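Mannuronan C5-epimerase (Pseudomonas syringae pv. tomato, PDB 4NK6) converts beta-D-mannuronate in alginate to alpha-L-guluronate and, within a periplasmic complex, helps shield the new polymer on its way to the outer-membrane exporter. Local coordinates at residues 107-112 with 117-122; 138-143 with 148-153; 415-420 with 428-433. All blocks are in the same frame, centred on the assembly; numbering follows the deposited sequence.

Contact 1. Residues 107-112 with 117-122; sequences QFLSEV and YVARLP
Gln107 O lies against the aliphatic stem of Arg120, 3.5 Å from Arg120 CD, where 107-112 and 117-122 begin to pair as an antiparallel beta hairpin. Phe108 follows; its carbonyl O accepts Arg120 N from above the carbonyl plane. Its ring is covered on both faces: Gln107 CG sits over the centre of one, while Leu121 CD1 comes onto the other as a CH-pi contact, 3.7 Å from the ring centroid. Leu109 and Ala119 form a non-hydrogen-bonded pair, with Leu109 CD1 4.0 Å from Ala119 CB; beyond them lies helix 97-103, where Leu109 touches Leu100 and Val101. Ser110 and Val118 form the hydrogen-bonded pair: Ser110 N gives to Val118 O (3.0 Å), and Val118 N gives to Ser110 O (2.8 Å) in the carbonyl plane. Ser110 CB lies near Arg120 NH1 (3.8 Å), and the guanidinium has Val118 CG1 over one face and a salt bridge from NE to Glu168. Glu111 returns to the face of Leu109. With CG anti to the backbone N (chi1 -176°) and the chain extended beyond it, Glu111 runs alongside the Tyr117 ring, pointing the same way, its carboxylate turned 38° from the ring plane. Glu111 OE2 takes Gly115 N in the turn, and Tyr117 OH is also hydrogen-bonded to Gln98 NE2. Val112 CG1 packs 3.9 Å from Val118 CG2, while one water bridges Glu111 OE1 (2.8 Å) and Tyr117 OH in the ring plane.

Contact 2. Residues 138-143 with 148-153; sequences KELRLS and SFIVSE
Ser143 OG is gripped by two groups, the carboxylate of Glu168 and the backbone N of the dimethylated lysine at position 146, and the Ser143 carbonyl O receives Ser148 N. This last bond, 3.0 Å from Ser148 N to Ser143 O, comes nearly along the C=O axis and closes the short connection between the segments. The Ser148 hydroxyl has its own anchor, Leu121 O, so this buried polar group is satisfied though an apolar neighbour rests on it: Leu142 CD2 lies 3.8 Å from Ser148 OG. Leu142, with CG anti to its carbonyl carbon (chi1 -55°), uses its other branch on Ile150, with Leu142 CD1 4.1 Å from Ile150 CG1, and the two side chains cross at about a right angle. Here the chain turns a corner of the right-handed beta-helix, from strand 139-143 to strand 150-152, and the angle between them is filled with leucine and isoleucine. Farther back on the first strand, Leu140 CD2 reaches Ile150 CD1 more loosely, at 4.3 Å. Phe149 points away from 138-143, stacks on the Phe185 ring and meets the Trp77 ring steeply. On the side of strand 139-143 turned from Ile150, Arg141 NE makes a salt bridge to Glu139 OE2 of 2.8 Å, in the guanidinium plane but well above the carboxylate plane. Arg141 also makes a cation-pi contact with Trp166, and Glu139 OE1 bonds to Asn164 ND2.

Contact 3. Residues 415-420 with 428-433; sequences LIMVGG and GPLSID
Two apolar pairs bridge 415-420 and 428-433: Leu415 meets Ile432, and Met417 meets Leu430. In the first, Leu415 CD2 stands 4.3 Å from Ile432 CD1; in the second, Met417 SD stands 4.2 Å from Leu430 CD1. No hydrogen bond joins the segments, and their backbones stay far apart, with 9.4 Å from Leu415 CA to Ile432 CA and 10.9 Å from Met417 CA to Leu430 CA, so the side-chain ends alone span the distance. Met417 gets there with an extended chain as far as the sulfur (chi2 -173°), after which the bend at chi3 of 47° carries CE off the line to Leu430. Within each strand the two inward residues also touch, Leu415 CD1 being 3.5 Å from Met417 CG and Leu430 CD1 4.3 Å from Ile432 CG1, which gathers all four into one small cluster. The next shell comes from neighbouring coils. Val438 of strand 437-441 touches both Leu415 and Ile432, Leu440 touches Met417, and Ile375 and Leu377 of strand 375-378 meet Leu415 and Met417 respectively. These coils are fixed to strand 414-418 by backbone bonds: Ile416 pairs with Ile375 and Leu377, while Leu415 and Met417 pair with strand 437-441. On the same coil, Leu422 of strand 421-423, between the two segments, touches both Met417 and Pro429, where the chain turns a corner before strand 430-432. Gly419 and Gly420 take positive phi just past strand 414-418, and Glu379 OE1 bonds to Gly420 N. Strands lying on different faces of one coil, meeting through an apolar core rather than by hydrogen bonds and continued by like-stacked coils, are the hallmark of the right-handed parallel beta-helix.

The contacts follow one another along the chain, each closing before the next opens. Contacts 1 and 2 adjoin, their centres about 9 Å apart: strand 116-119 of the hairpin lies parallel to strand 139-143, with Tyr117 O bonded to Arg141 N, and the Pro122 ring packs on Phe149. Contact 3 is at the far end of the solenoid, its centre about 56 Å from that of contact 1 and 48 Å from that of contact 2, across the chain's centre. Strand rows run between the two ends, with strands 150-152 and 430-432 in one and 139-143 and 414-418 in another. The contacts thus lie toward opposite ends of the elongated beta-helix, a fold common among proteins that bind long linear polysaccharides.

Contact 1. Residues 107-112 with 117-122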
# COMPACT_ATOMS: atom_id res chain seq x y z
N GLN A 107 31.35 -2.57 10.41
CA GLN A 107 31.28 -1.66 9.27
C GLN A 107 30.03 -1.86 8.41
O GLN A 107 29.63 -0.96 7.68
CB GLN A 107 32.54 -1.79 8.39
CG GLN A 107 32.61 -3.07 7.58
CD GLN A 107 33.93 -3.23 6.84
OE1 GLN A 107 34.34 -2.36 6.07
NE2 GLN A 107 34.60 -4.35 7.08
N PHE A 108 29.40 -3.03 8.51
CA PHE A 108 28.18 -3.29 7.72
C PHE A 108 26.91 -3.24 8.55
O PHE A 108 25.82 -2.98 8.03
CB PHE A 108 28.29 -4.64 7.01
CG PHE A 108 29.45 -4.72 6.05
CD1 PHE A 108 29.73 -3.66 5.20
CD2 PHE A 108 30.26 -5.85 6.00
CE1 PHE A 108 30.81 -3.72 4.32
CE2 PHE A 108 31.33 -5.91 5.12
CZ PHE A 108 31.60 -4.84 4.27
N LEU A 109 27.04 -3.51 9.85
CA LEU A 109 25.90 -3.48 10.76
C LEU A 109 26.41 -3.14 12.15
O LEU A 109 27.06 -3.96 12.80
CB LEU A 109 25.18 -4.83 10.77
CG LEU A 109 23.93 -4.91 11.66
CD1 LEU A 109 22.94 -3.80 11.32
CD2 LEU A 109 23.26 -6.28 11.54
N SER A 110 26.13 -1.93 12.61
CA SER A 110 26.74 -1.39 13.81
C SER A 110 25.71 -0.97 14.84
O SER A 110 24.72 -0.33 14.50
CB SER A 110 27.61 -0.18 13.44
OG SER A 110 28.05 0.52 14.58
N GLU A 111 25.93 -1.34 16.11
CA GLU A 111 25.11 -0.86 17.21
C GLU A 111 25.68 0.46 17.70
O GLU A 111 26.70 0.48 18.38
CB GLU A 111 25.08 -1.87 18.36
CG GLU A 111 24.16 -1.46 19.50
CD GLU A 111 23.83 -2.61 20.46
OE1 GLU A 111 24.56 -3.61 20.48
OE2 GLU A 111 22.81 -2.49 21.19
N VAL A 112 25.03 1.57 17.36
CA VAL A 112 25.58 2.88 17.71
C VAL A 112 25.26 3.30 19.15
O VAL A 112 25.97 4.11 19.75
CB VAL A 112 25.17 3.96 16.69
CG1 VAL A 112 25.87 3.70 15.36
CG2 VAL A 112 23.67 3.97 16.50
N TYR A 117 20.61 0.43 15.79
CA TYR A 117 21.56 -0.16 14.84
C TYR A 117 21.56 0.55 13.48
O TYR A 117 20.51 0.97 13.01
CB TYR A 117 21.22 -1.63 14.63
CG TYR A 117 21.00 -2.38 15.92
CD1 TYR A 117 22.06 -2.93 16.62
CD2 TYR A 117 19.72 -2.54 16.45
CE1 TYR A 117 21.86 -3.61 17.81
CE2 TYR A 117 19.51 -3.22 17.63
CZ TYR A 117 20.58 -3.75 18.31
OH TYR A 117 20.37 -4.43 19.49
N VAL A 118 22.73 0.64 12.85
CA VAL A 118 22.83 1.17 11.49
C VAL A 118 23.27 0.07 10.51
O VAL A 118 24.36 -0.48 10.65
CB VAL A 118 23.83 2.34 11.37
CG1 VAL A 118 23.86 2.88 9.94
CG2 VAL A 118 23.48 3.45 12.35
N ALA A 119 22.42 -0.24 9.54
CA ALA A 119 22.78 -1.20 8.49
C ALA A 119 23.43 -0.48 7.32
O ALA A 119 22.87 0.48 6.79
CB ALA A 119 21.56 -1.97 8.01
N ARG A 120 24.61 -0.94 6.91
CA ARG A 120 25.30 -0.30 5.79
C ARG A 120 25.40 -1.21 4.57
O ARG A 120 26.18 -0.97 3.66
CB ARG A 120 26.68 0.21 6.23
CG ARG A 120 26.58 1.31 7.28
CD ARG A 120 27.90 2.02 7.46
NE ARG A 120 27.82 3.05 8.50
CZ ARG A 120 28.06 2.83 9.79
NH1 ARG A 120 28.40 1.62 10.20
NH2 ARG A 120 27.97 3.82 10.66
N LEU A 121 24.59 -2.26 4.57
CA LEU A 121 24.41 -3.13 3.41
C LEU A 121 22.92 -3.44 3.34
O LEU A 121 22.22 -3.32 4.33
CB LEU A 121 25.18 -4.44 3.56
CG LEU A 121 26.71 -4.41 3.46
CD1 LEU A 121 27.28 -5.82 3.63
CD2 LEU A 121 27.16 -3.80 2.13
N PRO A 122 22.43 -3.85 2.15
CA PRO A 122 21.06 -4.34 2.10
C PRO A 122 20.95 -5.63 2.89
O PRO A 122 21.95 -6.32 3.08
CB PRO A 122 20.85 -4.64 0.60
CG PRO A 122 21.90 -3.82 -0.12
CD PRO A 122 23.06 -3.76 0.82
O HOH W 1 22.62 -5.68 20.27

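Contact 2. Residues 138-143 with 148-153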
# COMPACT_ATOMS: atom_id res chain seq x y z
N LYS A 138 15.31 -0.93 19.47
CA LYS A 138 14.73 0.40 19.57
C LYS A 138 14.57 1.02 18.18
O LYS A 138 13.54 1.63 17.88
CB LYS A 138 15.59 1.30 20.46
CG LYS A 138 15.12 2.75 20.57
CD LYS A 138 16.07 3.57 21.44
CE LYS A 138 15.82 5.07 21.32
NZ LYS A 138 14.56 5.51 21.98
N GLU A 139 15.59 0.87 17.34
CA GLU A 139 15.52 1.38 15.97
C GLU A 139 16.53 0.69 15.05
O GLU A 139 17.69 0.54 15.40
CB GLU A 139 15.79 2.90 15.95
CG GLU A 139 15.68 3.53 14.56
CD GLU A 139 16.03 5.01 14.55
OE1 GLU A 139 15.43 5.75 13.74
OE2 GLU A 139 16.89 5.43 15.35
N LEU A 140 16.07 0.26 13.88
CA LEU A 140 16.99 -0.13 12.82
C LEU A 140 17.05 0.99 11.78
O LEU A 140 16.05 1.29 11.12
CB LEU A 140 16.56 -1.44 12.15
CG LEU A 140 17.37 -1.86 10.92
CD1 LEU A 140 18.86 -2.01 11.24
CD2 LEU A 140 16.82 -3.16 10.34
N ARG A 141 18.21 1.62 11.67
CA ARG A 141 18.44 2.68 10.70
C ARG A 141 19.07 2.06 9.45
O ARG A 141 20.13 1.45 9.53
CB ARG A 141 19.40 3.72 11.29
CG ARG A 141 18.96 4.28 12.65
CD ARG A 141 20.02 5.20 13.26
NE ARG A 141 19.48 5.96 14.39
CZ ARG A 141 20.18 6.82 15.12
NH1 ARG A 141 21.46 7.04 14.86
NH2 ARG A 141 19.59 7.46 16.13
N LEU A 142 18.40 2.21 8.31
CA LEU A 142 18.93 1.76 7.02
C LEU A 142 19.67 2.91 6.35
O LEU A 142 19.07 3.95 6.08
CB LEU A 142 17.81 1.28 6.10
CG LEU A 142 16.91 0.19 6.71
CD1 LEU A 142 15.80 -0.22 5.75
CD2 LEU A 142 17.74 -1.02 7.14
N SER A 143 20.96 2.73 6.10
CA SER A 143 21.79 3.79 5.56
C SER A 143 21.38 4.19 4.14
O SER A 143 21.45 3.37 3.22
CB SER A 143 23.26 3.40 5.56
OG SER A 143 24.03 4.39 4.90
N SER A 148 21.33 0.84 1.63
CA SER A 148 20.69 -0.25 2.36
C SER A 148 19.18 -0.29 2.09
O SER A 148 18.55 0.74 1.86
CB SER A 148 20.95 -0.13 3.86
OG SER A 148 20.45 -1.27 4.55
N PHE A 149 18.63 -1.50 2.09
CA PHE A 149 17.20 -1.74 1.96
C PHE A 149 16.94 -3.16 2.43
O PHE A 149 17.88 -3.88 2.77
CB PHE A 149 16.72 -1.57 0.51
CG PHE A 149 17.52 -2.35 -0.51
CD1 PHE A 149 17.23 -3.67 -0.78
CD2 PHE A 149 18.55 -1.73 -1.21
CE1 PHE A 149 17.97 -4.39 -1.72
CE2 PHE A 149 19.29 -2.43 -2.15
CZ PHE A 149 19.00 -3.75 -2.41
N ILE A 150 15.68 -3.57 2.48
CA ILE A 150 15.35 -4.92 2.93
C ILE A 150 14.52 -5.64 1.88
O ILE A 150 13.50 -5.13 1.43
CB ILE A 150 14.59 -4.91 4.29
CG1 ILE A 150 15.46 -4.32 5.40
CG2 ILE A 150 14.18 -6.33 4.71
CD1 ILE A 150 14.75 -4.19 6.73
N VAL A 151 14.99 -6.81 1.46
CA VAL A 151 14.25 -7.63 0.51
C VAL A 151 14.00 -9.00 1.14
O VAL A 151 14.93 -9.62 1.64
CB VAL A 151 15.01 -7.84 -0.81
CG1 VAL A 151 14.28 -8.85 -1.69
CG2 VAL A 151 15.15 -6.53 -1.56
N SER A 152 12.76 -9.46 1.10
CA SER A 152 12.45 -10.80 1.64
C SER A 152 11.74 -11.71 0.64
O SER A 152 10.75 -11.33 0.02
CB SER A 152 11.63 -10.71 2.93
OG SER A 152 11.29 -12.01 3.42
N GLU A 153 12.28 -12.92 0.50
CA GLU A 153 11.64 -14.00 -0.24
C GLU A 153 11.12 -15.06 0.73
O GLU A 153 10.55 -16.07 0.32
CB GLU A 153 12.64 -14.65 -1.18
CG GLU A 153 13.19 -13.72 -2.27
CD GLU A 153 14.25 -14.40 -3.13
OE1 GLU A 153 15.31 -14.75 -2.59
OE2 GLU A 153 14.01 -14.60 -4.34

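Contact 3. Residues 415-420 with 428-433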
# COMPACT_ATOMS: atom_id res chain seq x y z
N LEU A 415 -25.91 3.45 -12.14
CA LEU A 415 -25.89 3.16 -10.73
C LEU A 415 -27.27 2.98 -10.11
O LEU A 415 -28.29 3.31 -10.71
CB LEU A 415 -25.06 4.20 -9.97
CG LEU A 415 -25.25 5.67 -10.32
CD1 LEU A 415 -26.37 6.26 -9.49
CD2 LEU A 415 -23.95 6.42 -10.11
N ILE A 416 -27.25 2.40 -8.91
CA ILE A 416 -28.44 2.22 -8.11
C ILE A 416 -28.16 2.88 -6.77
O ILE A 416 -27.14 2.59 -6.13
CB ILE A 416 -28.75 0.72 -7.93
CG1 ILE A 416 -29.11 0.11 -9.28
CG2 ILE A 416 -29.87 0.52 -6.93
CD1 ILE A 416 -29.33 -1.39 -9.25
N MET A 417 -29.03 3.80 -6.37
CA MET A 417 -28.87 4.48 -5.09
C MET A 417 -30.05 4.14 -4.19
O MET A 417 -31.21 4.27 -4.61
CB MET A 417 -28.79 6.00 -5.28
CG MET A 417 -27.67 6.44 -6.22
SD MET A 417 -27.48 8.24 -6.25
CE MET A 417 -27.51 8.58 -4.50
N VAL A 418 -29.76 3.68 -2.98
CA VAL A 418 -30.79 3.32 -1.99
C VAL A 418 -30.45 3.95 -0.65
O VAL A 418 -29.34 3.78 -0.13
CB VAL A 418 -30.92 1.79 -1.82
CG1 VAL A 418 -31.86 1.44 -0.65
CG2 VAL A 418 -31.41 1.13 -3.10
N GLY A 419 -31.39 4.70 -0.08
CA GLY A 419 -31.23 5.22 1.26
C GLY A 419 -30.14 6.26 1.40
O GLY A 419 -29.72 6.86 0.41
N GLY A 420 -29.68 6.47 2.62
CA GLY A 420 -28.66 7.46 2.90
C GLY A 420 -29.14 8.88 2.70
O GLY A 420 -30.34 9.15 2.63
N GLY A 428 -25.29 20.93 -5.45
CA GLY A 428 -26.54 20.18 -5.50
C GLY A 428 -26.30 18.75 -5.05
O GLY A 428 -25.15 18.32 -4.97
N PRO A 429 -27.38 18.02 -4.74
CA PRO A 429 -27.25 16.66 -4.22
C PRO A 429 -26.63 15.68 -5.23
O PRO A 429 -25.79 14.85 -4.86
CB PRO A 429 -28.69 16.26 -3.88
CG PRO A 429 -29.55 17.21 -4.69
CD PRO A 429 -28.79 18.48 -4.76
N LEU A 430 -27.03 15.78 -6.49
CA LEU A 430 -26.49 14.87 -7.49
C LEU A 430 -26.62 15.37 -8.92
O LEU A 430 -27.49 16.18 -9.26
CB LEU A 430 -27.11 13.47 -7.37
CG LEU A 430 -28.46 13.26 -8.06
CD1 LEU A 430 -28.83 11.78 -8.11
CD2 LEU A 430 -29.54 14.04 -7.34
N SER A 431 -25.72 14.87 -9.75
CA SER A 431 -25.76 15.08 -11.18
C SER A 431 -25.30 13.78 -11.82
O SER A 431 -24.27 13.23 -11.43
CB SER A 431 -24.83 16.23 -11.58
OG SER A 431 -24.88 16.45 -12.98
N ILE A 432 -26.06 13.27 -12.78
CA ILE A 432 -25.63 12.11 -13.54
C ILE A 432 -25.82 12.41 -15.01
O ILE A 432 -26.94 12.43 -15.50
CB ILE A 432 -26.42 10.82 -13.21
CG1 ILE A 432 -26.78 10.73 -11.72
CG2 ILE A 432 -25.63 9.60 -13.65
CD1 ILE A 432 -25.65 10.26 -10.85
N ASP A 433 -24.71 12.65 -15.70
CA ASP A 433 -24.73 13.07 -17.09
C ASP A 433 -24.74 11.86 -18.03
O ASP A 433 -23.86 10.99 -17.94
CB ASP A 433 -23.51 13.96 -17.37
CG ASP A 433 -23.50 14.52 -18.79
OD1 ASP A 433 -24.58 14.79 -19.35
OD2 ASP A 433 -22.39 14.68 -19.34